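Local coordinates for ribonucleoside-diphosphate reductase, alpha chain (Actinobacillus ureae ATCC 25976, PDB 6DQX), which probably reduces ribonucleoside diphosphates to deoxyribonucleotides, serving as the catalytic alpha subunit of a class Id ribonucleotide reductase, at residues V124-I130 and V167-Q173; L196-T200 and K235-R239; T313-D317 and Q389-K393; W353-L357 and K372-I376; K435-Y439 and I473-S479. All blocks are in the same frame, centred on the assembly; numbering follows the deposited sequence.

Contact 1 (V124-I130 and V167-Q173); sequences VGMMSKI and VIDVISQ
Ile-171 lies against the helix turn running from Gly-125 to Lys-129, and its branches divide that surface between them. Its CB sits 4.1 Å from CB of Ser-128. From there CG2, anti to the backbone N of Ile-171, presses on the helix backbone, 3.5 Å from N of Lys-129 and also close to O of Gly-125. The other branch leaves through CG1 and ends with CD1 over the bare CA of Gly-125, 3.7 Å away. Val-167 CG1 comes to CA of Gly-125 at 3.7 Å, so both side chains pack on bare backbone; the fit is close at Ile-171 CD1, where there would be little room for a CB. Val-124 CG1 meets Val-167 CG1 obliquely at 4.0 Å. Ser-128 turns its hydroxyl back into its own helix: OG donates to O of Val-124 at 2.7 Å, from the face of the carbonyl plane opposite to the one used by Ser-128 N, so two donors hold that oxygen. Past the helix end the chain runs on across the last turn of helix 114-130. Phe-181 on strand 181-186 touches both Val-124 and Ile-168. The second subunit packs its Leu-163 on Val-167 and its Met-118 on Ile-171. Two helices from each copy thus meet here, consistent with the helical dimer interface beside the barrel in class I ribonucleotide reductases.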
# COMPACT_ATOMS: atom_id res chain seq x y z
N VAL A 124 -4.22 7.98 -0.08
CA VAL A 124 -3.31 8.24 1.02
C VAL A 124 -1.85 8.36 0.57
O VAL A 124 -1.10 9.25 1.02
CB VAL A 124 -3.49 7.22 2.16
CG1 VAL A 124 -2.45 7.44 3.27
CG2 VAL A 124 -4.89 7.29 2.75
N GLY A 125 -1.41 7.49 -0.34
CA GLY A 125 -0.10 7.63 -0.90
C GLY A 125 0.15 8.95 -1.58
O GLY A 125 1.15 9.61 -1.31
N MET A 126 -0.77 9.34 -2.47
CA MET A 126 -0.61 10.57 -3.22
C MET A 126 -0.64 11.78 -2.28
O MET A 126 0.16 12.71 -2.46
CB MET A 126 -1.70 10.74 -4.28
CG MET A 126 -1.64 9.73 -5.43
SD MET A 126 -0.04 9.74 -6.24
CE MET A 126 0.06 11.38 -6.90
N MET A 127 -1.54 11.76 -1.31
CA MET A 127 -1.63 12.86 -0.33
C MET A 127 -0.49 12.91 0.68
O MET A 127 -0.10 13.99 1.11
CB MET A 127 -2.97 12.82 0.41
CG MET A 127 -4.15 13.17 -0.47
SD MET A 127 -3.96 14.76 -1.30
CE MET A 127 -3.70 15.86 0.09
N SER A 128 0.07 11.76 1.05
CA SER A 128 1.29 11.74 1.89
C SER A 128 2.50 12.38 1.21
O SER A 128 3.37 12.93 1.88
CB SER A 128 1.63 10.31 2.33
OG SER A 128 0.55 9.73 3.04
N LYS A 129 2.58 12.27 -0.12
CA LYS A 129 3.63 12.96 -0.87
C LYS A 129 3.35 14.46 -0.91
O LYS A 129 4.26 15.24 -0.74
CB LYS A 129 3.71 12.45 -2.32
CG LYS A 129 4.74 13.15 -3.21
CD LYS A 129 6.16 12.97 -2.67
CE LYS A 129 7.23 13.21 -3.74
NZ LYS A 129 8.58 12.71 -3.34
N ILE A 130 2.10 14.82 -1.18
CA ILE A 130 1.70 16.21 -1.41
C ILE A 130 1.59 16.99 -0.09
O ILE A 130 1.95 18.19 -0.02
CB ILE A 130 0.35 16.26 -2.19
CG1 ILE A 130 0.57 15.73 -3.62
CG2 ILE A 130 -0.23 17.67 -2.22
CD1 ILE A 130 -0.70 15.30 -4.37
N VAL A 167 2.19 2.89 4.36
CA VAL A 167 2.19 3.94 3.35
C VAL A 167 2.84 5.21 3.91
O VAL A 167 3.70 5.80 3.26
CB VAL A 167 0.78 4.26 2.81
CG1 VAL A 167 0.79 5.56 2.01
CG2 VAL A 167 0.26 3.14 1.94
N ILE A 168 2.43 5.62 5.11
CA ILE A 168 2.98 6.85 5.71
C ILE A 168 4.43 6.68 6.21
O ILE A 168 5.19 7.65 6.23
CB ILE A 168 2.07 7.48 6.79
CG1 ILE A 168 2.08 6.67 8.09
CG2 ILE A 168 0.67 7.66 6.24
CD1 ILE A 168 1.22 7.25 9.18
N ASP A 169 4.81 5.47 6.59
CA ASP A 169 6.23 5.17 6.89
C ASP A 169 7.12 5.36 5.67
O ASP A 169 8.25 5.85 5.78
CB ASP A 169 6.36 3.73 7.39
CG ASP A 169 7.77 3.39 7.89
OD1 ASP A 169 8.57 4.28 8.21
OD2 ASP A 169 8.08 2.19 7.93
N VAL A 170 6.59 5.00 4.50
CA VAL A 170 7.33 4.96 3.24
C VAL A 170 7.29 6.27 2.45
O VAL A 170 8.29 6.64 1.85
CB VAL A 170 6.82 3.74 2.40
CG1 VAL A 170 7.19 3.85 0.95
CG2 VAL A 170 7.31 2.46 3.04
N ILE A 171 6.16 6.97 2.48
CA ILE A 171 5.97 8.18 1.68
C ILE A 171 5.82 9.38 2.62
O ILE A 171 5.01 9.34 3.55
CB ILE A 171 4.69 8.08 0.83
CG1 ILE A 171 4.75 6.85 -0.06
CG2 ILE A 171 4.50 9.33 -0.04
CD1 ILE A 171 3.42 6.52 -0.68
N SER A 172 6.59 10.44 2.35
CA SER A 172 6.51 11.69 3.13
C SER A 172 6.69 12.96 2.28
O SER A 172 7.09 12.89 1.11
CB SER A 172 7.54 11.65 4.26
OG SER A 172 7.04 10.84 5.31
N GLN A 173 6.38 14.10 2.90
CA GLN A 173 6.52 15.44 2.31
C GLN A 173 7.55 16.25 3.10
O GLN A 173 8.73 16.29 2.76
CB GLN A 173 5.16 16.16 2.33
CG GLN A 173 5.01 17.30 1.32
CD GLN A 173 5.44 18.67 1.82
OE1 GLN A 173 5.44 18.95 3.02
NE2 GLN A 173 5.79 19.54 0.88

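Contact 2 (L196-T200 and K235-R239); sequences LDIHT and KLLQR. With EDO (1,2-ethanediol), chain I.
The carbonyl oxygen of Ile-198 is held by a water and by an arginine: the water donates to it at 2.7 Å, and NH1 of Arg-239 adds a weak bond at 3.4 Å. That same water accepts from NE of Arg-239 at 3.0 Å, sitting at the edge of the guanidinium and in its plane. Bends at chi2 and chi3 fold the arginine chain past O of Leu-196. Thr-200 places CG2 over one guanidinium face, 3.3 Å above the plane and toward its rim, while NH2 is paired with Glu-242. The loop behind this is a type II beta turn from Asp-197 to Thr-200, in which Thr-200 OG1 donates to O of Asp-197 at 2.7 Å, in the carbonyl plane and on a lone pair. It precedes strand 209-213 of the barrel sheet, and helix 227-243, carrying the arginine, lies in the beta-alpha-beta connection to the parallel strand 247-249. Leu-196 points from the loop onto the helix, its CD2 4.2 Å from CG of Leu-236. Lys-235, fully extended, brings NZ to Asp-197 OD1 in a weak salt bridge of 3.4 Å, crossing the aspartate at about a right angle. The other carboxylate oxygen of Asp-197, OD2, accepts from O1 of an ethanediol at 2.7 Å.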
# COMPACT_ATOMS: atom_id res chain seq x y z
N LEU A 196 -7.43 -0.94 20.08
CA LEU A 196 -7.03 -0.40 21.40
C LEU A 196 -5.58 -0.71 21.85
O LEU A 196 -5.11 -0.09 22.81
CB LEU A 196 -8.03 -0.80 22.49
CG LEU A 196 -9.39 -0.10 22.46
CD1 LEU A 196 -10.25 -0.55 23.62
CD2 LEU A 196 -9.26 1.42 22.50
N ASP A 197 -4.88 -1.62 21.16
CA ASP A 197 -3.45 -1.86 21.39
C ASP A 197 -2.52 -1.16 20.41
O ASP A 197 -1.32 -1.34 20.47
CB ASP A 197 -3.17 -3.38 21.44
CG ASP A 197 -3.77 -4.03 22.68
OD1 ASP A 197 -4.01 -3.34 23.68
OD2 ASP A 197 -4.03 -5.24 22.64
N ILE A 198 -3.06 -0.32 19.51
CA ILE A 198 -2.23 0.51 18.66
C ILE A 198 -1.24 1.32 19.52
O ILE A 198 -1.61 1.79 20.58
CB ILE A 198 -3.12 1.46 17.80
CG1 ILE A 198 -3.72 0.67 16.63
CG2 ILE A 198 -2.34 2.66 17.31
CD1 ILE A 198 -4.69 1.42 15.74
N HIS A 199 0.01 1.43 19.06
CA HIS A 199 1.12 2.12 19.77
C HIS A 199 1.78 1.35 20.97
O HIS A 199 2.84 1.77 21.44
CB HIS A 199 0.75 3.56 20.20
CG HIS A 199 0.52 4.50 19.06
ND1 HIS A 199 0.42 5.87 19.24
CD2 HIS A 199 0.41 4.29 17.72
CE1 HIS A 199 0.22 6.45 18.07
NE2 HIS A 199 0.20 5.51 17.13
N THR A 200 1.19 0.24 21.42
CA THR A 200 1.81 -0.58 22.50
C THR A 200 3.06 -1.28 22.01
O THR A 200 3.26 -1.47 20.80
CB THR A 200 0.87 -1.66 23.06
OG1 THR A 200 0.53 -2.61 22.03
CG2 THR A 200 -0.38 -1.05 23.63
N LYS A 235 -10.70 0.53 29.57
CA LYS A 235 -9.47 0.30 28.80
C LYS A 235 -9.16 1.48 27.86
O LYS A 235 -8.02 1.91 27.75
CB LYS A 235 -9.57 -1.02 28.02
CG LYS A 235 -8.28 -1.38 27.32
CD LYS A 235 -8.32 -2.72 26.59
CE LYS A 235 -6.98 -2.95 25.90
NZ LYS A 235 -6.85 -4.30 25.28
N LEU A 236 -10.17 2.01 27.18
CA LEU A 236 -9.98 3.17 26.30
C LEU A 236 -9.41 4.36 27.08
O LEU A 236 -8.43 4.98 26.66
CB LEU A 236 -11.30 3.53 25.61
CG LEU A 236 -11.23 4.58 24.50
CD1 LEU A 236 -12.43 4.43 23.57
CD2 LEU A 236 -11.15 5.99 25.07
N LEU A 237 -10.02 4.66 28.23
CA LEU A 237 -9.53 5.74 29.13
C LEU A 237 -8.10 5.48 29.60
O LEU A 237 -7.30 6.42 29.69
CB LEU A 237 -10.44 5.92 30.36
CG LEU A 237 -11.92 6.28 30.20
CD1 LEU A 237 -12.52 6.55 31.57
CD2 LEU A 237 -12.14 7.47 29.28
N GLN A 238 -7.77 4.23 29.91
CA GLN A 238 -6.39 3.84 30.28
C GLN A 238 -5.42 4.13 29.13
O GLN A 238 -4.36 4.71 29.34
CB GLN A 238 -6.31 2.35 30.65
CG GLN A 238 -4.98 1.92 31.29
CD GLN A 238 -4.80 0.40 31.36
OE1 GLN A 238 -5.66 -0.38 30.91
NE2 GLN A 238 -3.67 -0.04 31.92
N ARG A 239 -5.80 3.76 27.91
CA ARG A 239 -4.98 4.04 26.72
C ARG A 239 -4.75 5.55 26.49
O ARG A 239 -3.66 5.98 26.14
CB ARG A 239 -5.64 3.40 25.48
CG ARG A 239 -5.75 1.87 25.50
CD ARG A 239 -4.39 1.19 25.68
NE ARG A 239 -3.41 1.71 24.72
CZ ARG A 239 -2.09 1.80 24.91
NH1 ARG A 239 -1.33 2.31 23.94
NH2 ARG A 239 -1.52 1.41 26.05
C1 EDO I . -3.43 -7.29 20.34
O1 EDO I . -4.76 -6.79 20.52
C2 EDO I . -3.45 -8.79 20.56
O2 EDO I . -4.04 -9.37 19.39
O HOH W 1 -3.73 2.81 21.95

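Contact 3 (T313-D317 and Q389-K393); sequences TYFLD and QELAK. With EDO (1,2-ethanediol), chain F.
The ring of Tyr-314 carries Leu-391 CD2 over the centre of one face, a CH-pi contact with the methyl 3.7 Å from the centroid and only 7° off the ring normal. At the ring's edge, near its plane, sits Glu-390 OE1, 3.0 Å from the hydroxyl OH of Tyr-314; the carboxylate plane stands 75° to the ring. This is packing between two long helices of the barrel domain, 308-327 and 367-395, whose local axes come within 10.8 Å and cross at -51°. Leu-391, its CG anti to the carbonyl carbon, bridges the two helices: with CD2 spent on the ring, CD1 reaches on to CB of Asp-317 at 3.9 Å and CG2 of Thr-313 at 4.2 Å. Neighbouring Ala-387, a turn earlier on helix 367-395, touches both Thr-313 and Tyr-314, and Tyr-72 of helix 72-82 also packs on the tyrosine. Asp-317 is buried, but its charge is well matched: OD1 forms a salt bridge with Arg-344 and is bonded to Asn-408, while OD2 forms one with Arg-407, an arrangement that would favour the ionised carboxylate. An ethanediol, probably from the crystallisation liquor, adds a further donor, its O2 lying 2.6 Å from OD2 of Asp-317.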
# COMPACT_ATOMS: atom_id res chain seq x y z
N THR A 313 -13.54 34.60 4.20
CA THR A 313 -14.45 33.61 3.62
C THR A 313 -14.35 33.55 2.07
O THR A 313 -14.21 32.45 1.47
CB THR A 313 -15.89 33.88 4.07
OG1 THR A 313 -15.92 33.88 5.51
CG2 THR A 313 -16.85 32.84 3.51
N TYR A 314 -14.38 34.74 1.45
CA TYR A 314 -14.16 34.89 0.00
C TYR A 314 -12.83 34.27 -0.39
O TYR A 314 -12.75 33.55 -1.39
CB TYR A 314 -14.16 36.35 -0.40
CG TYR A 314 -15.51 36.97 -0.66
CD1 TYR A 314 -16.57 36.83 0.24
CD2 TYR A 314 -15.73 37.73 -1.81
CE1 TYR A 314 -17.80 37.43 -0.00
CE2 TYR A 314 -16.95 38.33 -2.06
CZ TYR A 314 -17.98 38.18 -1.16
OH TYR A 314 -19.17 38.81 -1.41
N PHE A 315 -11.81 34.49 0.44
CA PHE A 315 -10.48 33.95 0.14
C PHE A 315 -10.48 32.44 0.16
O PHE A 315 -9.92 31.80 -0.74
CB PHE A 315 -9.43 34.49 1.13
CG PHE A 315 -8.07 33.91 0.94
CD1 PHE A 315 -7.34 34.26 -0.17
CD2 PHE A 315 -7.52 33.03 1.88
CE1 PHE A 315 -6.07 33.74 -0.37
CE2 PHE A 315 -6.26 32.51 1.69
CZ PHE A 315 -5.52 32.89 0.57
N LEU A 316 -11.09 31.86 1.19
CA LEU A 316 -11.17 30.40 1.29
C LEU A 316 -11.97 29.78 0.15
O LEU A 316 -11.62 28.70 -0.35
CB LEU A 316 -11.72 30.00 2.65
CG LEU A 316 -10.75 30.28 3.81
CD1 LEU A 316 -11.36 29.80 5.11
CD2 LEU A 316 -9.39 29.61 3.61
N ASP A 317 -12.99 30.48 -0.34
CA ASP A 317 -13.70 29.97 -1.50
C ASP A 317 -12.82 29.93 -2.75
O ASP A 317 -12.89 28.97 -3.50
CB ASP A 317 -14.97 30.74 -1.77
CG ASP A 317 -15.90 30.01 -2.70
OD1 ASP A 317 -16.25 28.85 -2.40
OD2 ASP A 317 -16.29 30.59 -3.74
N GLN A 389 -23.53 33.34 1.42
CA GLN A 389 -24.74 33.75 0.66
C GLN A 389 -24.42 34.70 -0.49
O GLN A 389 -24.91 34.51 -1.59
CB GLN A 389 -25.79 34.36 1.61
CG GLN A 389 -26.40 33.35 2.58
CD GLN A 389 -27.15 34.00 3.74
OE1 GLN A 389 -26.99 35.17 4.02
NE2 GLN A 389 -27.93 33.21 4.44
N GLU A 390 -23.58 35.71 -0.25
CA GLU A 390 -23.13 36.65 -1.29
C GLU A 390 -22.33 35.94 -2.39
O GLU A 390 -22.50 36.22 -3.59
CB GLU A 390 -22.24 37.76 -0.72
CG GLU A 390 -22.92 38.67 0.29
CD GLU A 390 -21.97 39.49 1.16
OE1 GLU A 390 -20.71 39.38 1.06
OE2 GLU A 390 -22.51 40.27 1.96
N LEU A 391 -21.47 35.02 -1.96
CA LEU A 391 -20.72 34.21 -2.91
C LEU A 391 -21.60 33.38 -3.84
O LEU A 391 -21.25 33.19 -5.01
CB LEU A 391 -19.73 33.30 -2.19
CG LEU A 391 -18.51 33.95 -1.57
CD1 LEU A 391 -17.86 33.02 -0.52
CD2 LEU A 391 -17.49 34.37 -2.63
N ALA A 392 -22.71 32.83 -3.33
CA ALA A 392 -23.63 32.08 -4.19
C ALA A 392 -24.33 33.00 -5.22
O ALA A 392 -24.54 32.60 -6.36
CB ALA A 392 -24.65 31.35 -3.35
N LYS A 393 -24.66 34.21 -4.80
CA LYS A 393 -25.23 35.21 -5.72
C LYS A 393 -24.25 35.57 -6.82
O LYS A 393 -24.66 35.73 -7.96
CB LYS A 393 -25.64 36.49 -4.99
CG LYS A 393 -26.82 36.32 -4.08
CD LYS A 393 -27.37 37.65 -3.59
CE LYS A 393 -28.71 37.45 -2.88
NZ LYS A 393 -28.63 36.41 -1.81
C1 EDO F . -14.02 32.13 -7.71
O1 EDO F . -12.92 31.22 -7.69
C2 EDO F . -14.83 32.08 -6.42
O2 EDO F . -15.10 30.73 -6.04

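Contact 4 (W353-L357 and K372-I376); sequences WHSYL and KNNLI
Trp-353 and Tyr-356, three residues apart on one helix, both hold CG anti to the backbone N (chi1 172° for the tryptophan), which sends their rings across to Lys-372, Asn-373 and Ile-376. Lys-372 bends at chi2, and its chain then passes the edge of the Tyr-356 ring, with CG in the ring plane, to end with NZ 3.3 Å from OH of Tyr-356, a weak hydrogen bond. The stronger partner of that hydroxyl is Asp-301. The indole is gripped on both faces: Leu-357 CD1 lies 3.7 Å above one, and Asn-373 OD1 3.8 Å above the other, the amide plane inclined at 37° to the ring. Trp-353 CH2 butts against the backbone, 3.4 Å from N of Asn-373. Ile-376 CD1 is shared, meeting the indole edge at Trp-353 CZ3 (3.7 Å) and lying over a face of Tyr-356. Gln-508 takes the indole NE1; Arg-512, in cation-pi contact with the ring, also bonds OD1 of Asn-373, whose ND2 goes to Gln-511. Segment 353-357, at the start of helix 353-359 and directly after barrel strand 347-351, lies at 121° to segment 372-376 of helix 367-395, flanked by helix 300-303 at Ile-376 and by helix 502-513 at the indole.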
# COMPACT_ATOMS: atom_id res chain seq x y z
N TRP A 353 -7.64 33.29 21.30
CA TRP A 353 -8.73 33.40 22.30
C TRP A 353 -8.20 33.79 23.69
O TRP A 353 -8.67 34.76 24.29
CB TRP A 353 -9.45 32.06 22.39
CG TRP A 353 -10.49 31.88 23.48
CD1 TRP A 353 -10.60 30.80 24.32
CD2 TRP A 353 -11.59 32.75 23.82
NE1 TRP A 353 -11.69 30.95 25.16
CE2 TRP A 353 -12.31 32.13 24.87
CE3 TRP A 353 -12.03 33.98 23.32
CZ2 TRP A 353 -13.45 32.73 25.46
CZ3 TRP A 353 -13.17 34.58 23.94
CH2 TRP A 353 -13.86 33.94 24.97
N HIS A 354 -7.23 33.04 24.20
CA HIS A 354 -6.70 33.35 25.53
C HIS A 354 -6.01 34.72 25.53
O HIS A 354 -6.18 35.51 26.48
CB HIS A 354 -5.77 32.26 26.02
CG HIS A 354 -5.55 32.27 27.49
ND1 HIS A 354 -4.60 31.49 28.10
CD2 HIS A 354 -6.18 32.95 28.49
CE1 HIS A 354 -4.65 31.68 29.41
NE2 HIS A 354 -5.60 32.56 29.67
N SER A 355 -5.30 35.02 24.43
CA SER A 355 -4.74 36.35 24.24
C SER A 355 -5.77 37.47 24.36
O SER A 355 -5.52 38.46 25.05
CB SER A 355 -3.98 36.47 22.92
OG SER A 355 -2.83 35.63 22.93
N TYR A 356 -6.90 37.33 23.67
CA TYR A 356 -7.97 38.30 23.79
C TYR A 356 -8.42 38.45 25.26
O TYR A 356 -8.58 39.58 25.75
CB TYR A 356 -9.16 37.93 22.90
CG TYR A 356 -10.33 38.85 23.06
CD1 TYR A 356 -10.33 40.10 22.46
CD2 TYR A 356 -11.41 38.50 23.85
CE1 TYR A 356 -11.39 40.97 22.62
CE2 TYR A 356 -12.48 39.37 24.01
CZ TYR A 356 -12.46 40.61 23.39
OH TYR A 356 -13.52 41.49 23.54
N LEU A 357 -8.62 37.33 25.94
CA LEU A 357 -9.07 37.39 27.34
C LEU A 357 -8.05 38.09 28.21
O LEU A 357 -8.41 38.96 29.01
CB LEU A 357 -9.38 36.01 27.90
CG LEU A 357 -10.56 35.32 27.22
CD1 LEU A 357 -10.73 33.96 27.83
CD2 LEU A 357 -11.85 36.12 27.32
N LYS A 372 -18.00 36.71 26.37
CA LYS A 372 -17.19 37.01 25.18
C LYS A 372 -17.20 35.86 24.16
O LYS A 372 -17.22 36.09 22.94
CB LYS A 372 -15.75 37.34 25.58
CG LYS A 372 -15.57 38.62 26.41
CD LYS A 372 -15.98 39.86 25.64
CE LYS A 372 -15.33 41.10 26.26
NZ LYS A 372 -15.91 42.29 25.62
N ASN A 373 -17.22 34.64 24.68
CA ASN A 373 -17.22 33.40 23.85
C ASN A 373 -18.49 33.42 22.99
O ASN A 373 -18.43 33.25 21.77
CB ASN A 373 -17.18 32.18 24.77
CG ASN A 373 -16.80 30.90 24.08
OD1 ASN A 373 -15.96 30.89 23.19
ND2 ASN A 373 -17.42 29.80 24.49
N ASN A 374 -19.64 33.67 23.63
CA ASN A 374 -20.88 33.75 22.91
C ASN A 374 -20.87 34.85 21.84
O ASN A 374 -21.31 34.62 20.71
CB ASN A 374 -22.06 33.98 23.87
CG ASN A 374 -23.38 33.95 23.17
OD1 ASN A 374 -23.85 32.89 22.77
ND2 ASN A 374 -24.03 35.12 23.05
N LEU A 375 -20.40 36.03 22.22
CA LEU A 375 -20.38 37.19 21.34
C LEU A 375 -19.51 36.94 20.11
O LEU A 375 -19.93 37.17 18.98
CB LEU A 375 -19.84 38.41 22.08
CG LEU A 375 -19.66 39.67 21.23
CD1 LEU A 375 -20.98 40.12 20.62
CD2 LEU A 375 -19.01 40.74 22.07
N ILE A 376 -18.30 36.49 20.35
CA ILE A 376 -17.34 36.28 19.26
C ILE A 376 -17.83 35.25 18.26
O ILE A 376 -17.86 35.51 17.03
CB ILE A 376 -15.96 35.89 19.83
CG1 ILE A 376 -15.33 37.15 20.45
CG2 ILE A 376 -15.06 35.30 18.75
CD1 ILE A 376 -14.02 36.93 21.16

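Contact 5 (K435-Y439 and I473-S479); sequences KSNYY and ILHNDGS
Asn-437 grips the carbonyl oxygen of Gly-478 with two N-H groups. Its backbone N donates at 3.0 Å, in the carbonyl plane on a lone pair and fairly straight at 158°, while ND2 comes nearly along the C=O axis at 2.9 Å. A chi1 of -63° sets CG beside the asparagine's own N, so that both donors converge on one acceptor. Next to this, Ser-436 packs CB 3.3 Å from O of Asp-477 and 3.6 Å from CA of Gly-478, a closeness possible because the glycine carries no side chain. Further along the loop, Tyr-438 lays CB 3.9 Å from Ile-473 CG2, and its ring meets the last turn of the helix obliquely, CD2 being 3.6 Å from CB of Leu-474. The glycine is presented by a Schellman motif that ends helix 467-475: Gly-478 N bonds to O of Ile-473 at 2.9 Å and Asp-477 N to O of Leu-474, with Asp-477 as the C-prime residue at positive phi. A type I' turn from Asn-476 to Ser-479 overlaps it. Further out, ND2 of Asn-437 also donates to O of Phe-494, and Leu-455 of helix 453-461 touches both Asn-437 and Ile-473. Trp-470, one turn back on the helix of Leu-474, meets the Tyr-438 ring edge-to-face, and Ser-479 OG is bonded to Glu-499.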
# COMPACT_ATOMS: atom_id res chain seq x y z
N LYS A 435 0.10 27.48 27.38
CA LYS A 435 0.71 26.42 28.16
C LYS A 435 1.24 27.02 29.43
O LYS A 435 0.92 26.56 30.51
CB LYS A 435 1.85 25.76 27.39
CG LYS A 435 2.45 24.57 28.14
CD LYS A 435 3.46 23.80 27.29
CE LYS A 435 4.75 24.58 27.09
NZ LYS A 435 5.90 23.65 26.89
N SER A 436 2.02 28.08 29.29
CA SER A 436 2.50 28.82 30.44
C SER A 436 2.97 30.23 30.06
O SER A 436 2.95 30.63 28.88
CB SER A 436 3.63 28.03 31.12
OG SER A 436 4.84 28.19 30.41
N ASN A 437 3.38 30.98 31.07
CA ASN A 437 3.76 32.39 30.90
C ASN A 437 5.20 32.62 30.44
O ASN A 437 5.55 33.74 30.06
CB ASN A 437 3.52 33.12 32.21
CG ASN A 437 2.07 33.11 32.59
OD1 ASN A 437 1.27 33.79 31.94
ND2 ASN A 437 1.71 32.36 33.61
N TYR A 438 6.01 31.56 30.47
CA TYR A 438 7.44 31.63 30.18
C TYR A 438 7.94 30.20 29.90
O TYR A 438 7.99 29.38 30.82
CB TYR A 438 8.16 32.26 31.38
CG TYR A 438 9.63 32.64 31.20
CD1 TYR A 438 10.16 32.98 29.95
CD2 TYR A 438 10.48 32.72 32.30
CE1 TYR A 438 11.49 33.34 29.80
CE2 TYR A 438 11.81 33.08 32.17
CZ TYR A 438 12.31 33.39 30.93
OH TYR A 438 13.63 33.76 30.82
N TYR A 439 8.19 29.89 28.63
CA TYR A 439 8.52 28.52 28.18
C TYR A 439 9.41 28.50 26.93
O TYR A 439 9.40 29.44 26.15
CB TYR A 439 7.26 27.66 27.93
CG TYR A 439 6.26 28.13 26.85
CD1 TYR A 439 6.50 27.93 25.48
CD2 TYR A 439 5.04 28.72 27.22
CE1 TYR A 439 5.57 28.35 24.52
CE2 TYR A 439 4.11 29.13 26.27
CZ TYR A 439 4.37 28.94 24.92
OH TYR A 439 3.41 29.37 24.02
N ILE A 473 9.52 32.16 37.80
CA ILE A 473 8.44 31.71 36.91
C ILE A 473 8.90 30.53 36.04
O ILE A 473 8.22 29.51 35.98
CB ILE A 473 7.89 32.88 36.06
CG1 ILE A 473 7.26 33.94 36.98
CG2 ILE A 473 6.85 32.40 35.04
CD1 ILE A 473 7.01 35.28 36.32
N LEU A 474 10.06 30.64 35.41
CA LEU A 474 10.64 29.52 34.65
C LEU A 474 10.82 28.24 35.50
O LEU A 474 10.47 27.14 35.05
CB LEU A 474 11.98 29.93 34.05
CG LEU A 474 12.68 28.94 33.12
CD1 LEU A 474 11.83 28.53 31.93
CD2 LEU A 474 13.98 29.57 32.66
N HIS A 475 11.34 28.39 36.72
CA HIS A 475 11.52 27.24 37.64
C HIS A 475 10.23 26.60 38.12
O HIS A 475 10.24 25.44 38.52
CB HIS A 475 12.37 27.62 38.85
CG HIS A 475 13.80 27.91 38.51
ND1 HIS A 475 14.39 27.45 37.36
CD2 HIS A 475 14.75 28.62 39.16
CE1 HIS A 475 15.64 27.86 37.31
NE2 HIS A 475 15.89 28.57 38.39
N ASN A 476 9.13 27.35 38.09
CA ASN A 476 7.80 26.84 38.43
C ASN A 476 6.94 26.54 37.19
O ASN A 476 5.73 26.72 37.23
CB ASN A 476 7.08 27.83 39.35
CG ASN A 476 7.37 27.57 40.80
OD1 ASN A 476 6.69 26.76 41.42
ND2 ASN A 476 8.37 28.25 41.35
N ASP A 477 7.56 26.08 36.10
CA ASP A 477 6.86 25.59 34.90
C ASP A 477 6.00 26.69 34.24
O ASP A 477 4.93 26.42 33.71
CB ASP A 477 6.00 24.36 35.24
CG ASP A 477 6.78 23.29 36.01
OD1 ASP A 477 7.85 22.88 35.53
OD2 ASP A 477 6.31 22.86 37.09
N GLY A 478 6.50 27.92 34.30
CA GLY A 478 5.82 29.10 33.77
C GLY A 478 4.63 29.63 34.56
O GLY A 478 3.85 30.42 34.02
N SER A 479 4.50 29.21 35.81
CA SER A 479 3.40 29.63 36.69
C SER A 479 3.77 30.89 37.45
O SER A 479 4.95 31.13 37.71
CB SER A 479 3.07 28.51 37.68
OG SER A 479 2.09 28.91 38.62

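Overall arrangement
Contacts 1, 2, 3 and 5 follow one another along the chain, while contact 4 is nested inside the loop closed by contact 3. Those two share helix 367-395, which carries one contact near its start and the other near its end, their centres about 25 Å apart. Contacts 4 and 5 come within about 6 Å at their nearest atoms, contacts 1 and 2 within about 8 Å, and no two touch. Contacts 2 and 3, about 43 Å between centres, lie on opposite sides of the chain's centre. The five contacts are thus scattered through the fold, joining helices and loops to one another, with contact 1 alone reaching the second subunit, where the dimer is formed.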